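Local coordinates for foldase protein PrsA 2 (Bacillus anthracis, PDB 6VJ4) that catalyses cis-trans isomerisation of peptidyl-proline bonds, helps secreted proteins fold outside the cell and is important for secretion of the protective antigen, at residues D200-Y204 / D205-N209; Y42-D46 / D47-K51; N81-K84 / F85-M89; T132-F136 / E137-K141. One frame throughout, in Å; residues are numbered along the deposited sequence.

Overall arrangement
From the N terminus, contact 2 (42-46 with 47-51) comes first, where the loop after helix 28-41 passes into helix 46-60. Contact 3 (81-84 with 85-89) is one stretch of helix 76-95; it touches contact 2 through the bond of Y42 O with S88 OG and the packing of V49 on I83, their centres 9 Å apart. Contact 4 (132-136 with 137-141) joins helix 120-131 to helix 136-143 in the PpiC-type isomerase region, about 50 Å from contact 3, centre to centre. Contact 1 (200-204 with 205-209) comes last, where the chain leaves strand 189-198 for helix 204-220. Each contact is local and closes no long loop; the four follow in series, none nesting or crossing.

Contact 1: D200-Y204 / D205-N209; sequences DLKPY and DEVKN
Between P203 and K208 the backbone turns into a helix through shared carbonyls: P203 O accepts a bond from E206 N at 2.9 Å and a weak one from V207 N, and Y204 O accepts from both V207 N and K208 N. The V207 N-H reaches Y204 O from 61° above the carbonyl plane, whereas K208 N lies almost in line with the C=O bond. The side chain of Y204 then meets that of K208. CB of K208 sits over one face of the phenol ring, 3.8 Å from the ring centroid of Y204, in a CH-pi contact offset toward the rim. CG of K208 takes the position between its own N and carbonyl carbon (chi1 65°), from which the extended chain runs at about a right angle to the tyrosine side chain, CD coming 3.5 Å from CE2 of Y204. The amino group continues to D205, where NZ comes to OD1 (2.9 Å) from above the carboxylate plane, a salt bridge. This is the N-terminal turn of helix 204-220, with P203 as N-cap; proline suits the place, since its missing N-H costs the helix nothing there. P203 and E206 lie side by side, CD of the proline 3.4 Å from OE2 of E206, while K202 CB rests on V207 CG1. The Y204 hydroxyl bonds to E99, and Y106 packs edge-to-face with the Y204 ring.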
loop_
_atom_site.group_PDB
_atom_site.type_symbol
_atom_site.label_atom_id
_atom_site.label_comp_id
_atom_site.label_asym_id
_atom_site.label_seq_id
_atom_site.Cartn_x
_atom_site.Cartn_y
_atom_site.Cartn_z
ATOM N N ASP A 200 25.058 -1.304 42.031
ATOM C CA ASP A 200 24.585 0.033 42.423
ATOM C C ASP A 200 24.110 0.732 41.142
ATOM O O ASP A 200 24.628 0.419 40.019
ATOM C CB ASP A 200 25.722 0.788 43.118
ATOM C CG ASP A 200 26.285 0.074 44.346
ATOM O OD1 ASP A 200 25.505 -0.623 45.034
ATOM O OD2 ASP A 200 27.519 0.184 44.598
ATOM N N LEU A 201 23.137 1.620 41.278
ATOM C CA LEU A 201 22.615 2.356 40.109
ATOM C C LEU A 201 22.928 3.843 40.288
ATOM O O LEU A 201 22.578 4.414 41.338
ATOM C CB LEU A 201 21.117 2.078 40.000
ATOM C CG LEU A 201 20.401 2.738 38.830
ATOM C CD1 LEU A 201 21.006 2.318 37.504
ATOM C CD2 LEU A 201 18.914 2.427 38.864
ATOM N N LYS A 202 23.599 4.437 39.301
ATOM C CA LYS A 202 23.916 5.883 39.349
ATOM C C LYS A 202 22.639 6.671 39.084
ATOM O O LYS A 202 21.650 6.132 38.595
ATOM C CB LYS A 202 25.006 6.222 38.329
ATOM C CG LYS A 202 26.415 5.804 38.723
ATOM C CD LYS A 202 27.435 6.058 37.635
ATOM C CE LYS A 202 28.845 5.667 38.030
ATOM N NZ LYS A 202 28.954 4.210 38.283
ATOM N N PRO A 203 22.606 7.979 39.398
ATOM C CA PRO A 203 21.415 8.777 39.148
ATOM C C PRO A 203 21.058 8.779 37.661
ATOM O O PRO A 203 21.948 8.717 36.817
ATOM C CB PRO A 203 21.829 10.178 39.613
ATOM C CG PRO A 203 22.940 9.918 40.587
ATOM C CD PRO A 203 23.707 8.772 39.983
ATOM N N TYR A 204 19.765 8.867 37.393
ATOM C CA TYR A 204 19.215 8.841 36.019
ATOM C C TYR A 204 19.947 9.808 35.081
ATOM O O TYR A 204 20.330 9.393 34.003
ATOM C CB TYR A 204 17.723 9.140 36.058
ATOM C CG TYR A 204 17.064 9.129 34.711
ATOM C CD1 TYR A 204 16.928 7.950 34.008
ATOM C CD2 TYR A 204 16.613 10.297 34.119
ATOM C CE1 TYR A 204 16.339 7.924 32.761
ATOM C CE2 TYR A 204 16.022 10.289 32.870
ATOM C CZ TYR A 204 15.867 9.088 32.198
ATOM O OH TYR A 204 15.290 9.059 30.963
ATOM N N ASP A 205 20.095 11.063 35.483
ATOM C CA ASP A 205 20.728 12.077 34.602
ATOM C C ASP A 205 22.150 11.652 34.233
ATOM O O ASP A 205 22.610 12.007 33.130
ATOM C CB ASP A 205 20.681 13.445 35.280
ATOM C CG ASP A 205 19.291 14.037 35.271
ATOM O OD1 ASP A 205 18.472 13.557 34.485
ATOM O OD2 ASP A 205 19.056 15.005 36.022
ATOM N N GLU A 206 22.795 10.878 35.097
ATOM C CA GLU A 206 24.202 10.488 34.876
ATOM C C GLU A 206 24.283 9.363 33.847
ATOM O O GLU A 206 25.276 9.336 33.115
ATOM C CB GLU A 206 24.840 10.115 36.218
ATOM C CG GLU A 206 26.336 9.916 36.143
ATOM C CD GLU A 206 27.030 9.642 37.468
ATOM O OE1 GLU A 206 28.134 9.064 37.433
ATOM O OE2 GLU A 206 26.481 10.024 38.526
ATOM N N VAL A 207 23.249 8.519 33.739
ATOM C CA VAL A 207 23.330 7.338 32.829
ATOM C C VAL A 207 22.303 7.359 31.684
ATOM O O VAL A 207 22.430 6.490 30.818
ATOM C CB VAL A 207 23.173 6.049 33.652
ATOM C CG1 VAL A 207 24.305 5.881 34.650
ATOM C CG2 VAL A 207 21.830 6.012 34.342
ATOM N N LYS A 208 21.377 8.322 31.626
ATOM C CA LYS A 208 20.303 8.266 30.591
ATOM C C LYS A 208 20.890 8.313 29.166
ATOM O O LYS A 208 20.339 7.643 28.298
ATOM C CB LYS A 208 19.268 9.371 30.847
ATOM C CG LYS A 208 19.770 10.809 30.702
ATOM C CD LYS A 208 18.756 11.827 31.210
ATOM C CE LYS A 208 19.157 13.271 30.975
ATOM N NZ LYS A 208 18.236 14.208 31.669
ATOM N N ASN A 209 21.970 9.059 28.934
ATOM C CA ASN A 209 22.554 9.125 27.564
ATOM C C ASN A 209 23.005 7.718 27.143
ATOM O O ASN A 209 22.723 7.326 25.987
ATOM C CB ASN A 209 23.681 10.167 27.463
ATOM C CG ASN A 209 23.196 11.607 27.487
ATOM O OD1 ASN A 209 22.000 11.875 27.598
ATOM N ND2 ASN A 209 24.116 12.553 27.350
#

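Contact 2: Y42-D46 / D47-K51; sequences YKVSD and DDVDK
S45 and D48 meet at the N-terminus of helix 46-60, where the serine is the N-cap: its OG accepts the N-H of D48 at 3.1 Å in a fairly straight bond of 156°. Placing OG between the backbone N and the carbonyl carbon (chi1 67°) turns it to the first turn of the helix, and a short hydroxyl side chain is well suited to that reach. S45 OG also lies 2.8 Å from D48 OD1, though without the geometry of a bond. Backbone bonds continue the turn, S45 O accepting V49 N and D46 O accepting D50 N. The tight side is formed by V44, D48 and V49. CG1 of V44 lies 3.7 Å from CB of D48 and 4.2 Å from CG2 of V49, and the buried V49 points to the turn; beyond the pair, V44 also rests on S88 and V49 on K80, both of helix 76-95. On the solvent side the acidic D46 and D47 are exposed, and their carboxylates stay well apart. Aspartates near the N-terminal end of a helix would probably be favoured by the helix dipole. D50 has K80 as a long, weak ion-pair partner, and its carboxylate carbon CG comes to 3.1 Å from D46 O.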
loop_
_atom_site.group_PDB
_atom_site.type_symbol
_atom_site.label_atom_id
_atom_site.label_comp_id
_atom_site.label_asym_id
_atom_site.label_seq_id
_atom_site.Cartn_x
_atom_site.Cartn_y
_atom_site.Cartn_z
ATOM N N TYR A 42 11.081 9.727 7.202
ATOM C CA TYR A 42 12.400 9.928 7.857
ATOM C C TYR A 42 13.397 10.409 6.804
ATOM O O TYR A 42 14.177 9.599 6.270
ATOM C CB TYR A 42 12.806 8.638 8.565
ATOM C CG TYR A 42 11.786 8.181 9.575
ATOM C CD1 TYR A 42 11.745 8.744 10.840
ATOM C CD2 TYR A 42 10.833 7.230 9.254
ATOM C CE1 TYR A 42 10.799 8.352 11.772
ATOM C CE2 TYR A 42 9.889 6.818 10.179
ATOM C CZ TYR A 42 9.870 7.383 11.444
ATOM O OH TYR A 42 8.949 6.998 12.375
ATOM N N LYS A 43 13.391 11.720 6.575
ATOM C CA LYS A 43 14.189 12.363 5.501
ATOM C C LYS A 43 15.681 12.386 5.835
ATOM O O LYS A 43 16.050 12.726 6.977
ATOM C CB LYS A 43 13.678 13.785 5.242
ATOM C CG LYS A 43 12.338 13.854 4.521
ATOM C CD LYS A 43 11.821 15.257 4.298
ATOM C CE LYS A 43 10.670 15.303 3.314
ATOM N NZ LYS A 43 9.578 14.375 3.691
ATOM N N VAL A 44 16.485 12.041 4.830
ATOM C CA VAL A 44 17.974 12.083 4.873
ATOM C C VAL A 44 18.413 12.865 3.627
ATOM O O VAL A 44 17.774 12.680 2.570
ATOM C CB VAL A 44 18.566 10.664 4.920
ATOM C CG1 VAL A 44 20.084 10.673 4.839
ATOM C CG2 VAL A 44 18.094 9.911 6.156
ATOM N N SER A 45 19.420 13.731 3.760
ATOM C CA SER A 45 19.893 14.573 2.627
ATOM C C SER A 45 20.629 13.721 1.589
ATOM O O SER A 45 21.284 12.737 1.988
ATOM C CB SER A 45 20.792 15.677 3.120
ATOM O OG SER A 45 22.006 15.141 3.628
ATOM N N ASP A 46 20.542 14.106 0.313
ATOM C CA ASP A 46 21.281 13.388 -0.764
ATOM C C ASP A 46 22.783 13.478 -0.468
ATOM O O ASP A 46 23.513 12.556 -0.871
ATOM C CB ASP A 46 20.944 13.938 -2.152
ATOM C CG ASP A 46 19.591 13.496 -2.682
ATOM O OD1 ASP A 46 19.166 12.372 -2.345
ATOM O OD2 ASP A 46 18.972 14.278 -3.427
ATOM N N ASP A 47 23.216 14.547 0.214
ATOM C CA ASP A 47 24.649 14.699 0.583
ATOM C C ASP A 47 25.040 13.540 1.510
ATOM O O ASP A 47 26.097 12.924 1.265
ATOM C CB ASP A 47 24.935 16.049 1.247
ATOM C CG ASP A 47 24.796 17.261 0.336
ATOM O OD1 ASP A 47 24.608 17.070 -0.882
ATOM O OD2 ASP A 47 24.881 18.392 0.854
ATOM N N ASP A 48 24.209 13.254 2.521
ATOM C CA ASP A 48 24.485 12.150 3.482
ATOM C C ASP A 48 24.471 10.808 2.738
ATOM O O ASP A 48 25.314 9.955 3.060
ATOM C CB ASP A 48 23.468 12.122 4.629
ATOM C CG ASP A 48 23.449 13.370 5.498
ATOM O OD1 ASP A 48 24.186 14.326 5.176
ATOM O OD2 ASP A 48 22.689 13.379 6.489
ATOM N N VAL A 49 23.536 10.634 1.798
ATOM C CA VAL A 49 23.409 9.367 1.013
ATOM C C VAL A 49 24.664 9.193 0.150
ATOM O O VAL A 49 25.266 8.096 0.194
ATOM C CB VAL A 49 22.135 9.353 0.143
ATOM C CG1 VAL A 49 22.130 8.187 -0.836
ATOM C CG2 VAL A 49 20.864 9.346 0.984
ATOM N N ASP A 50 25.031 10.236 -0.604
ATOM C CA ASP A 50 26.208 10.193 -1.514
ATOM C C ASP A 50 27.476 9.922 -0.696
ATOM O O ASP A 50 28.325 9.152 -1.180
ATOM C CB ASP A 50 26.311 11.477 -2.343
ATOM C CG ASP A 50 25.159 11.678 -3.319
ATOM O OD1 ASP A 50 24.451 10.689 -3.611
ATOM O OD2 ASP A 50 24.971 12.825 -3.775
ATOM N N LYS A 51 27.592 10.505 0.502
ATOM C CA LYS A 51 28.801 10.268 1.338
ATOM C C LYS A 51 28.884 8.782 1.704
ATOM O O LYS A 51 30.003 8.233 1.682
ATOM C CB LYS A 51 28.794 11.148 2.593
ATOM C CG LYS A 51 29.882 10.814 3.608
ATOM C CD LYS A 51 30.147 11.903 4.631
ATOM C CE LYS A 51 30.817 13.125 4.037
ATOM N NZ LYS A 51 31.108 14.152 5.066
#

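Contact 3: N81-K84 / F85-M89; sequences NQIK and FKLSM
I83 and L87, one helical turn apart, lie side by side and point the same way, with CG2 of I83 4.0 Å from CD1 of L87. At a chi1 of -73° the isoleucine presents its methyl branch, rather than its ethyl arm, to the leucine. L87 sets both CB and CG close to the carbonyl oxygen I83 O, at 3.6 and 3.5 Å, and that same oxygen takes the L87 N-H at 2.9 Å in a nearly straight bond of 174°. The two branched chains thus make one apolar ridge, the expected pattern of residues i and i+4 in an alpha helix; the stretch is the middle of helix 76-95, packed between helices 28-41 and 46-60. I83 touches V49, E52 and V53 of helix 46-60, and L87 touches V44, which is why bulky hydrocarbon side chains suit both places. F85 turns to a different side of the helix. Its CB lies 3.5 Å from Q82 O and 3.6 Å from N81 O, and with chi1 at 176° the ring swings clear of the preceding turn. The polar ends of Q82 and K86 are engaged by neighbouring helices, the amide, donor and acceptor at once, by E31 (at NE2) and Q35 (at OE1), and the lysine by a salt bridge with E52. S88 is small enough to be buried against helix 28-41; its N-H bonds to K84 O at 3.0 Å, and its OG is a hydrogen-bond partner of Y42 O.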
loop_
_atom_site.group_PDB
_atom_site.type_symbol
_atom_site.label_atom_id
_atom_site.label_comp_id
_atom_site.label_asym_id
_atom_site.label_seq_id
_atom_site.Cartn_x
_atom_site.Cartn_y
_atom_site.Cartn_z
ATOM N N ASN A 81 19.621 3.812 -3.770
ATOM C CA ASN A 81 18.254 3.708 -3.190
ATOM C C ASN A 81 18.276 2.797 -1.960
ATOM O O ASN A 81 17.481 3.060 -1.041
ATOM C CB ASN A 81 17.212 3.222 -4.202
ATOM C CG ASN A 81 16.755 4.310 -5.148
ATOM O OD1 ASN A 81 17.029 5.488 -4.928
ATOM N ND2 ASN A 81 16.035 3.929 -6.192
ATOM N N GLN A 82 19.151 1.782 -1.937
ATOM C CA GLN A 82 19.214 0.860 -0.767
ATOM C C GLN A 82 19.906 1.583 0.398
ATOM O O GLN A 82 19.523 1.335 1.560
ATOM C CB GLN A 82 19.940 -0.450 -1.097
ATOM C CG GLN A 82 19.368 -1.230 -2.281
ATOM C CD GLN A 82 17.901 -1.572 -2.178
ATOM O OE1 GLN A 82 17.100 -0.842 -1.599
ATOM N NE2 GLN A 82 17.524 -2.684 -2.788
ATOM N N ILE A 83 20.897 2.427 0.088
ATOM C CA ILE A 83 21.613 3.226 1.127
ATOM C C ILE A 83 20.647 4.288 1.671
ATOM O O ILE A 83 20.592 4.460 2.907
ATOM C CB ILE A 83 22.912 3.837 0.566
ATOM C CG1 ILE A 83 23.988 2.762 0.387
ATOM C CG2 ILE A 83 23.405 4.978 1.445
ATOM C CD1 ILE A 83 25.379 3.299 0.134
ATOM N N LYS A 84 19.909 4.958 0.783
ATOM C CA LYS A 84 18.906 5.966 1.213
ATOM C C LYS A 84 17.944 5.289 2.199
ATOM O O LYS A 84 17.654 5.894 3.252
ATOM C CB LYS A 84 18.202 6.549 -0.017
ATOM C CG LYS A 84 17.119 7.588 0.252
ATOM C CD LYS A 84 16.524 8.156 -1.030
ATOM C CE LYS A 84 15.307 9.029 -0.808
ATOM N NZ LYS A 84 15.614 10.214 0.029
ATOM N N PHE A 85 17.518 4.058 1.899
ATOM C CA PHE A 85 16.585 3.318 2.789
ATOM C C PHE A 85 17.261 3.010 4.133
ATOM O O PHE A 85 16.641 3.273 5.193
ATOM C CB PHE A 85 16.096 2.031 2.120
ATOM C CG PHE A 85 15.227 1.176 3.006
ATOM C CD1 PHE A 85 13.910 1.531 3.262
ATOM C CD2 PHE A 85 15.728 0.028 3.601
ATOM C CE1 PHE A 85 13.112 0.750 4.084
ATOM C CE2 PHE A 85 14.927 -0.754 4.420
ATOM C CZ PHE A 85 13.623 -0.392 4.661
ATOM N N LYS A 86 18.485 2.476 4.095
ATOM C CA LYS A 86 19.213 2.111 5.343
ATOM C C LYS A 86 19.328 3.338 6.259
ATOM O O LYS A 86 19.008 3.214 7.463
ATOM C CB LYS A 86 20.615 1.576 5.039
ATOM C CG LYS A 86 21.361 1.055 6.261
ATOM C CD LYS A 86 22.857 0.897 6.073
ATOM C CE LYS A 86 23.572 2.222 5.902
ATOM N NZ LYS A 86 25.044 2.058 5.915
ATOM N N LEU A 87 19.778 4.471 5.710
ATOM C CA LEU A 87 19.963 5.708 6.518
ATOM C C LEU A 87 18.610 6.185 7.056
ATOM O O LEU A 87 18.564 6.621 8.226
ATOM C CB LEU A 87 20.634 6.789 5.669
ATOM C CG LEU A 87 22.085 6.512 5.277
ATOM C CD1 LEU A 87 22.620 7.609 4.371
ATOM C CD2 LEU A 87 22.969 6.362 6.506
ATOM N N SER A 88 17.557 6.129 6.240
ATOM C CA SER A 88 16.217 6.568 6.717
ATOM C C SER A 88 15.716 5.633 7.819
ATOM O O SER A 88 15.109 6.087 8.791
ATOM C CB SER A 88 15.244 6.673 5.581
ATOM O OG SER A 88 15.629 7.725 4.714
HETATM N N MSE A 89 16.001 4.336 7.670
HETATM C CA MSE A 89 15.602 3.347 8.658
HETATM C C MSE A 89 16.374 3.577 9.956
HETATM O O MSE A 89 15.802 3.481 11.040
HETATM C CB MSE A 89 15.847 1.935 8.118
HETATM C CG MSE A 89 15.124 0.851 8.876
HETATM SE SE MSE A 89 13.196 1.189 8.888
HETATM C CE MSE A 89 12.221 -0.147 7.847
#

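Contact 4: T132-F136 / E137-K141; sequences TGASF and EELAK
S135 reaches forward to E138 and caps its backbone. Starting at CB, which lies 3.8 Å from CB of E138, the serine swings its hydroxyl away from its own N (chi1 170°), and OG there accepts the E138 N-H at 3.0 Å. The bond is almost straight, 170° at the hydrogen, and the same OG passes 3.5 Å from CG of E138, so the aliphatic part of the glutamate lies against the cap. Serine is apt here, being short and able to accept from an N-H that lacks a carbonyl partner in a first turn. S135 is the N-cap of helix 136-143, and its carbonyl opens the regular ladder by taking L139 N, as F136 O takes A140 N. Two residues earlier, G133 ends helix 120-131 in a Schellman motif, its positive phi suiting a residue without a side chain, so two helices of the PpiC-type domain are joined by a short link. CB of A134 meets CD1 of L139 at 4.2 Å. F136 is buried, its ring packed on S113 and I115 of strand 110-117 and on L130. E137 bends at chi2 (61°) back beside CB of F136, OE2 coming 3.6 Å from that carbon, and the carboxylate goes on to a salt bridge with K194. E138 pairs instead along the helix, K141 NZ meeting its OE2 at 2.7 Å on the syn side.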
loop_
_atom_site.group_PDB
_atom_site.type_symbol
_atom_site.label_atom_id
_atom_site.label_comp_id
_atom_site.label_asym_id
_atom_site.label_seq_id
_atom_site.Cartn_x
_atom_site.Cartn_y
_atom_site.Cartn_z
ATOM N N THR A 132 14.542 -28.291 48.082
ATOM C CA THR A 132 15.071 -29.308 49.049
ATOM C C THR A 132 16.553 -29.041 49.348
ATOM O O THR A 132 17.043 -29.649 50.297
ATOM C CB THR A 132 15.004 -30.764 48.550
ATOM O OG1 THR A 132 16.065 -31.072 47.628
ATOM C CG2 THR A 132 13.666 -31.135 47.946
ATOM N N GLY A 133 17.232 -28.238 48.509
ATOM C CA GLY A 133 18.679 -27.974 48.661
ATOM C C GLY A 133 19.524 -28.508 47.508
ATOM O O GLY A 133 20.756 -28.337 47.555
ATOM N N ALA A 134 18.898 -29.157 46.528
ATOM C CA ALA A 134 19.660 -29.667 45.368
ATOM C C ALA A 134 20.524 -28.555 44.764
ATOM O O ALA A 134 20.091 -27.373 44.754
ATOM C CB ALA A 134 18.695 -30.215 44.340
ATOM N N SER A 135 21.685 -28.923 44.207
ATOM C CA SER A 135 22.591 -27.929 43.580
ATOM C C SER A 135 21.957 -27.290 42.328
ATOM O O SER A 135 21.647 -28.041 41.364
ATOM C CB SER A 135 23.902 -28.554 43.191
ATOM O OG SER A 135 24.646 -27.643 42.382
ATOM N N PHE A 136 21.803 -25.966 42.342
ATOM C CA PHE A 136 21.320 -25.229 41.144
ATOM C C PHE A 136 22.289 -25.437 39.972
ATOM O O PHE A 136 21.864 -25.750 38.826
ATOM C CB PHE A 136 21.156 -23.745 41.474
ATOM C CG PHE A 136 20.377 -22.992 40.439
ATOM C CD1 PHE A 136 20.922 -22.712 39.195
ATOM C CD2 PHE A 136 19.076 -22.585 40.701
ATOM C CE1 PHE A 136 20.181 -22.046 38.230
ATOM C CE2 PHE A 136 18.348 -21.913 39.735
ATOM C CZ PHE A 136 18.895 -21.656 38.506
ATOM N N GLU A 137 23.583 -25.326 40.258
ATOM C CA GLU A 137 24.590 -25.422 39.169
ATOM C C GLU A 137 24.557 -26.819 38.545
ATOM O O GLU A 137 24.624 -26.928 37.294
ATOM C CB GLU A 137 25.950 -25.021 39.735
ATOM C CG GLU A 137 25.978 -23.558 40.202
ATOM C CD GLU A 137 25.021 -23.124 41.323
ATOM O OE1 GLU A 137 24.931 -23.829 42.347
ATOM O OE2 GLU A 137 24.354 -22.055 41.169
ATOM N N GLU A 138 24.507 -27.859 39.368
ATOM C CA GLU A 138 24.523 -29.230 38.798
ATOM C C GLU A 138 23.219 -29.502 38.043
ATOM O O GLU A 138 23.273 -30.203 36.989
ATOM C CB GLU A 138 24.823 -30.266 39.888
ATOM C CG GLU A 138 26.232 -30.133 40.433
ATOM C CD GLU A 138 27.320 -30.359 39.395
ATOM O OE1 GLU A 138 27.144 -31.249 38.542
ATOM O OE2 GLU A 138 28.314 -29.611 39.401
ATOM N N LEU A 139 22.077 -29.050 38.564
ATOM C CA LEU A 139 20.812 -29.276 37.819
ATOM C C LEU A 139 20.839 -28.496 36.508
ATOM O O LEU A 139 20.305 -29.000 35.524
ATOM C CB LEU A 139 19.598 -28.854 38.648
ATOM C CG LEU A 139 18.963 -29.910 39.522
ATOM C CD1 LEU A 139 17.853 -29.270 40.338
ATOM C CD2 LEU A 139 18.421 -31.079 38.689
ATOM N N ALA A 140 21.452 -27.323 36.488
ATOM C CA ALA A 140 21.518 -26.558 35.232
ATOM C C ALA A 140 22.399 -27.308 34.231
ATOM O O ALA A 140 22.036 -27.393 33.057
ATOM C CB ALA A 140 22.055 -25.178 35.485
ATOM N N LYS A 141 23.519 -27.827 34.715
ATOM C CA LYS A 141 24.458 -28.549 33.818
ATOM C C LYS A 141 23.779 -29.786 33.238
ATOM O O LYS A 141 24.097 -30.168 32.078
ATOM C CB LYS A 141 25.737 -28.877 34.583
ATOM C CG LYS A 141 26.640 -27.676 34.806
ATOM C CD LYS A 141 28.032 -27.987 35.300
ATOM C CE LYS A 141 28.071 -28.817 36.557
ATOM N NZ LYS A 141 29.464 -29.111 36.979
#